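Local coordinates for protein cellobiose 2-epimerase (Spirochaeta thermophila DSM 6192, PDB 5ZIG) that probably catalyses the reversible epimerization of cellobiose to 4-O-beta-D-glucosyl-D-mannose, at residues 344-352 with 360-368. Numbering follows the deposited sequence. Where two conformers were deposited one is given.
Sequences VWRFIMDHL and WFWAVTPEG
The His-351 imidazole lies between Asp-350 CB on one face and, on the opposite face, Gly-368 CA, a CH-pi contact 3.9 Å from the centroid, with Glu-367 O offset toward the rim; Phe-347 CD1 meets its edge. This is the C-terminal end of helix 336-352 in the (α/α)6 barrel of the family, packed against segment 360-368, whose strand 363-364 is an outer strand of a small antiparallel sheet. With CG1 beside the backbone N (chi1 -63°), Ile-348 puts CG2 over one face of the Trp-360 six-membered ring, 3.6 Å from the centroid; the indole NE1 hydrogen-bonds to Gln-21 OE1 of helix 7-31. Phe-347 turns its edge to Pro-366 O and Thr-365 O, while Val-364 CG2 touches Phe-347 CE2 and Leu-352 CD2, at 4.0 Å each. An alanine at His-351 would remove the imidazole, and the Thr-365 to Gly-368 type I turn would probably lose the flat surface against Gly-368. One water donates to both His-351 O and Gly-368 O, and His-351 O meets the Phe-361 ring edge. Phe-361 N donates to Leu-352 O in the carbonyl plane, at 2.8 Å. The same oxygen takes a C-H...O contact from Trp-360 CA at 3.1 Å.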
loop_
_atom_site.group_PDB
_atom_site.type_symbol
_atom_site.label_atom_id
_atom_site.label_comp_id
_atom_site.label_asym_id
_atom_site.label_seq_id
_atom_site.Cartn_x
_atom_site.Cartn_y
_atom_site.Cartn_z
ATOM N N VAL A 344 2.286 -18.490 2.435
ATOM C CA VAL A 344 2.407 -17.195 3.096
ATOM C C VAL A 344 1.210 -16.960 4.001
ATOM O O VAL A 344 1.360 -16.487 5.135
ATOM C CB VAL A 344 2.576 -16.070 2.048
ATOM C CG1 VAL A 344 2.253 -14.702 2.657
ATOM C CG2 VAL A 344 3.999 -16.082 1.511
ATOM N N TRP A 345 0.008 -17.325 3.539
ATOM C CA TRP A 345 -1.185 -17.054 4.337
ATOM C C TRP A 345 -1.182 -17.867 5.625
ATOM O O TRP A 345 -1.584 -17.370 6.684
ATOM C CB TRP A 345 -2.463 -17.352 3.541
ATOM C CG TRP A 345 -3.674 -17.060 4.383
ATOM C CD1 TRP A 345 -4.504 -17.967 4.980
ATOM C CD2 TRP A 345 -4.149 -15.764 4.774
ATOM N NE1 TRP A 345 -5.487 -17.315 5.701
ATOM C CE2 TRP A 345 -5.285 -15.965 5.598
ATOM C CE3 TRP A 345 -3.730 -14.450 4.500
ATOM C CZ2 TRP A 345 -6.005 -14.906 6.148
ATOM C CZ3 TRP A 345 -4.445 -13.409 5.041
ATOM C CH2 TRP A 345 -5.564 -13.641 5.873
ATOM N N ARG A 346 -0.743 -19.126 5.543
ATOM C CA ARG A 346 -0.598 -19.952 6.734
ATOM C C ARG A 346 0.366 -19.308 7.723
ATOM O O ARG A 346 0.107 -19.282 8.932
ATOM C CB ARG A 346 -0.125 -21.356 6.323
ATOM C CG ARG A 346 -0.177 -22.405 7.421
ATOM C CD ARG A 346 -1.506 -22.374 8.157
ATOM N NE ARG A 346 -1.616 -23.469 9.115
ATOM C CZ ARG A 346 -2.552 -23.541 10.056
ATOM N NH1 ARG A 346 -3.456 -22.571 10.156
ATOM N NH2 ARG A 346 -2.584 -24.580 10.889
ATOM N N PHE A 347 1.476 -18.761 7.222
ATOM C CA PHE A 347 2.412 -18.082 8.108
ATOM C C PHE A 347 1.728 -16.923 8.831
ATOM O O PHE A 347 1.875 -16.764 10.052
ATOM C CB PHE A 347 3.629 -17.590 7.317
ATOM C CG PHE A 347 4.716 -17.048 8.192
ATOM C CD1 PHE A 347 5.630 -17.910 8.795
ATOM C CD2 PHE A 347 4.795 -15.674 8.454
ATOM C CE1 PHE A 347 6.610 -17.426 9.626
ATOM C CE2 PHE A 347 5.769 -15.178 9.276
ATOM C CZ PHE A 347 6.689 -16.055 9.869
ATOM N N ILE A 348 0.946 -16.134 8.091
ATOM C CA ILE A 348 0.226 -15.005 8.672
ATOM C C ILE A 348 -0.731 -15.481 9.751
ATOM O O ILE A 348 -0.767 -14.934 10.860
ATOM C CB ILE A 348 -0.532 -14.230 7.579
ATOM C CG1 ILE A 348 0.425 -13.632 6.553
ATOM C CG2 ILE A 348 -1.408 -13.149 8.206
ATOM C CD1 ILE A 348 -0.299 -13.138 5.291
ATOM N N MET A 349 -1.567 -16.467 9.416
ATOM C CA MET A 349 -2.525 -16.991 10.391
ATOM C C MET A 349 -1.825 -17.575 11.616
ATOM O O MET A 349 -2.303 -17.412 12.746
ATOM C CB MET A 349 -3.410 -18.061 9.739
ATOM C CG MET A 349 -4.415 -17.507 8.724
ATOM S SD MET A 349 -5.655 -16.431 9.462
ATOM C CE MET A 349 -6.857 -17.604 10.081
ATOM N N ASP A 350 -0.691 -18.247 11.413
ATOM C CA ASP A 350 -0.014 -18.930 12.513
ATOM C C ASP A 350 0.682 -17.958 13.459
ATOM O O ASP A 350 0.710 -18.183 14.674
ATOM C CB ASP A 350 1.005 -19.921 11.962
ATOM C CG ASP A 350 0.369 -21.204 11.514
ATOM O OD1 ASP A 350 -0.534 -21.684 12.227
ATOM O OD2 ASP A 350 0.783 -21.725 10.459
ATOM N N HIS A 351 1.268 -16.895 12.929
ATOM C CA HIS A 351 2.176 -16.105 13.756
ATOM C C HIS A 351 1.871 -14.611 13.790
ATOM O O HIS A 351 2.021 -13.994 14.847
ATOM C CB HIS A 351 3.618 -16.354 13.273
ATOM C CG HIS A 351 3.971 -17.809 13.139
ATOM N ND1 HIS A 351 3.888 -18.700 14.189
ATOM C CD2 HIS A 351 4.407 -18.527 12.075
ATOM C CE1 HIS A 351 4.254 -19.901 13.778
ATOM N NE2 HIS A 351 4.576 -19.825 12.499
ATOM N N LEU A 352 1.433 -14.012 12.673
ATOM C CA LEU A 352 1.238 -12.561 12.636
ATOM C C LEU A 352 -0.095 -12.128 13.223
ATOM O O LEU A 352 -0.237 -10.969 13.621
ATOM C CB LEU A 352 1.351 -12.032 11.205
ATOM C CG LEU A 352 2.813 -11.876 10.806
ATOM C CD1 LEU A 352 2.936 -11.921 9.293
ATOM C CD2 LEU A 352 3.434 -10.574 11.385
ATOM N N TRP A 360 -2.831 -7.539 14.002
ATOM C CA TRP A 360 -1.651 -8.226 13.602
ATOM C C TRP A 360 -0.385 -7.605 14.174
ATOM O O TRP A 360 -0.293 -6.431 14.312
ATOM C CB TRP A 360 -1.516 -8.233 12.073
ATOM C CG TRP A 360 -2.571 -8.933 11.211
ATOM C CD1 TRP A 360 -3.807 -9.323 11.566
ATOM C CD2 TRP A 360 -2.453 -9.277 9.845
ATOM N NE1 TRP A 360 -4.451 -9.868 10.562
ATOM C CE2 TRP A 360 -3.641 -9.880 9.476
ATOM C CE3 TRP A 360 -1.462 -9.142 8.906
ATOM C CZ2 TRP A 360 -3.858 -10.345 8.204
ATOM C CZ3 TRP A 360 -1.687 -9.611 7.664
ATOM C CH2 TRP A 360 -2.869 -10.199 7.326
ATOM N N PHE A 361 0.573 -8.422 14.561
ATOM C CA PHE A 361 1.868 -7.902 14.963
ATOM C C PHE A 361 2.515 -7.154 13.802
ATOM O O PHE A 361 2.293 -7.477 12.635
ATOM C CB PHE A 361 2.756 -9.040 15.447
ATOM C CG PHE A 361 2.276 -9.664 16.748
ATOM C CD1 PHE A 361 1.951 -11.021 16.829
ATOM C CD2 PHE A 361 2.131 -8.882 17.886
ATOM C CE1 PHE A 361 1.504 -11.580 18.032
ATOM C CE2 PHE A 361 1.687 -9.435 19.089
ATOM C CZ PHE A 361 1.378 -10.785 19.162
ATOM N N TRP A 362 3.286 -6.105 14.131
ATOM C CA TRP A 362 4.122 -5.463 13.117
ATOM C C TRP A 362 5.096 -6.458 12.489
ATOM O O TRP A 362 5.350 -6.412 11.282
ATOM C CB TRP A 362 4.899 -4.299 13.740
ATOM C CG TRP A 362 5.867 -3.667 12.784
ATOM C CD1 TRP A 362 7.066 -4.174 12.360
ATOM C CD2 TRP A 362 5.725 -2.391 12.150
ATOM N NE1 TRP A 362 7.666 -3.304 11.486
ATOM C CE2 TRP A 362 6.869 -2.196 11.345
ATOM C CE3 TRP A 362 4.746 -1.391 12.195
ATOM C CZ2 TRP A 362 7.051 -1.055 10.569
ATOM C CZ3 TRP A 362 4.927 -0.252 11.416
ATOM C CH2 TRP A 362 6.074 -0.098 10.613
ATOM N N ALA A 363 5.674 -7.343 13.304
ATOM C CA ALA A 363 6.701 -8.264 12.836
ATOM C C ALA A 363 6.930 -9.377 13.858
ATOM O O ALA A 363 6.689 -9.216 15.062
ATOM C CB ALA A 363 8.014 -7.533 12.545
ATOM N N VAL A 364 7.383 -10.519 13.338
ATOM C CA VAL A 364 7.760 -11.671 14.140
ATOM C C VAL A 364 9.082 -12.227 13.619
ATOM O O VAL A 364 9.541 -11.882 12.529
ATOM C CB VAL A 364 6.644 -12.735 14.135
ATOM C CG1 VAL A 364 5.373 -12.210 14.778
ATOM C CG2 VAL A 364 6.321 -13.079 12.676
ATOM N N THR A 365 9.698 -13.094 14.413
ATOM C CA THR A 365 10.930 -13.743 13.979
ATOM C C THR A 365 10.591 -14.747 12.884
ATOM O O THR A 365 9.422 -15.098 12.711
ATOM C CB THR A 365 11.609 -14.463 15.152
ATOM O OG1 THR A 365 10.728 -15.470 15.664
ATOM C CG2 THR A 365 11.917 -13.478 16.259
ATOM N N PRO A 366 11.586 -15.221 12.120
ATOM C CA PRO A 366 11.290 -16.263 11.118
ATOM C C PRO A 366 10.561 -17.444 11.722
ATOM O O PRO A 366 9.764 -18.108 11.042
ATOM C CB PRO A 366 12.678 -16.667 10.597
ATOM C CG PRO A 366 13.562 -15.505 10.926
ATOM C CD PRO A 366 13.031 -14.925 12.190
ATOM N N GLU A 367 10.785 -17.688 13.013
ATOM C CA GLU A 367 10.086 -18.725 13.756
ATOM C C GLU A 367 8.666 -18.331 14.158
ATOM O O GLU A 367 7.863 -19.220 14.459
ATOM C CB GLU A 367 10.898 -19.092 15.004
ATOM C CG GLU A 367 12.275 -19.694 14.706
ATOM C CD GLU A 367 13.263 -18.669 14.165
ATOM O OE1 GLU A 367 13.074 -17.464 14.434
ATOM O OE2 GLU A 367 14.214 -19.061 13.456
ATOM N N GLY A 368 8.339 -17.037 14.200
ATOM C CA GLY A 368 7.016 -16.586 14.595
ATOM C C GLY A 368 6.902 -15.896 15.949
ATOM O O GLY A 368 5.782 -15.601 16.383
HETATM O O HOH W 1 3.431 -14.947 16.965
#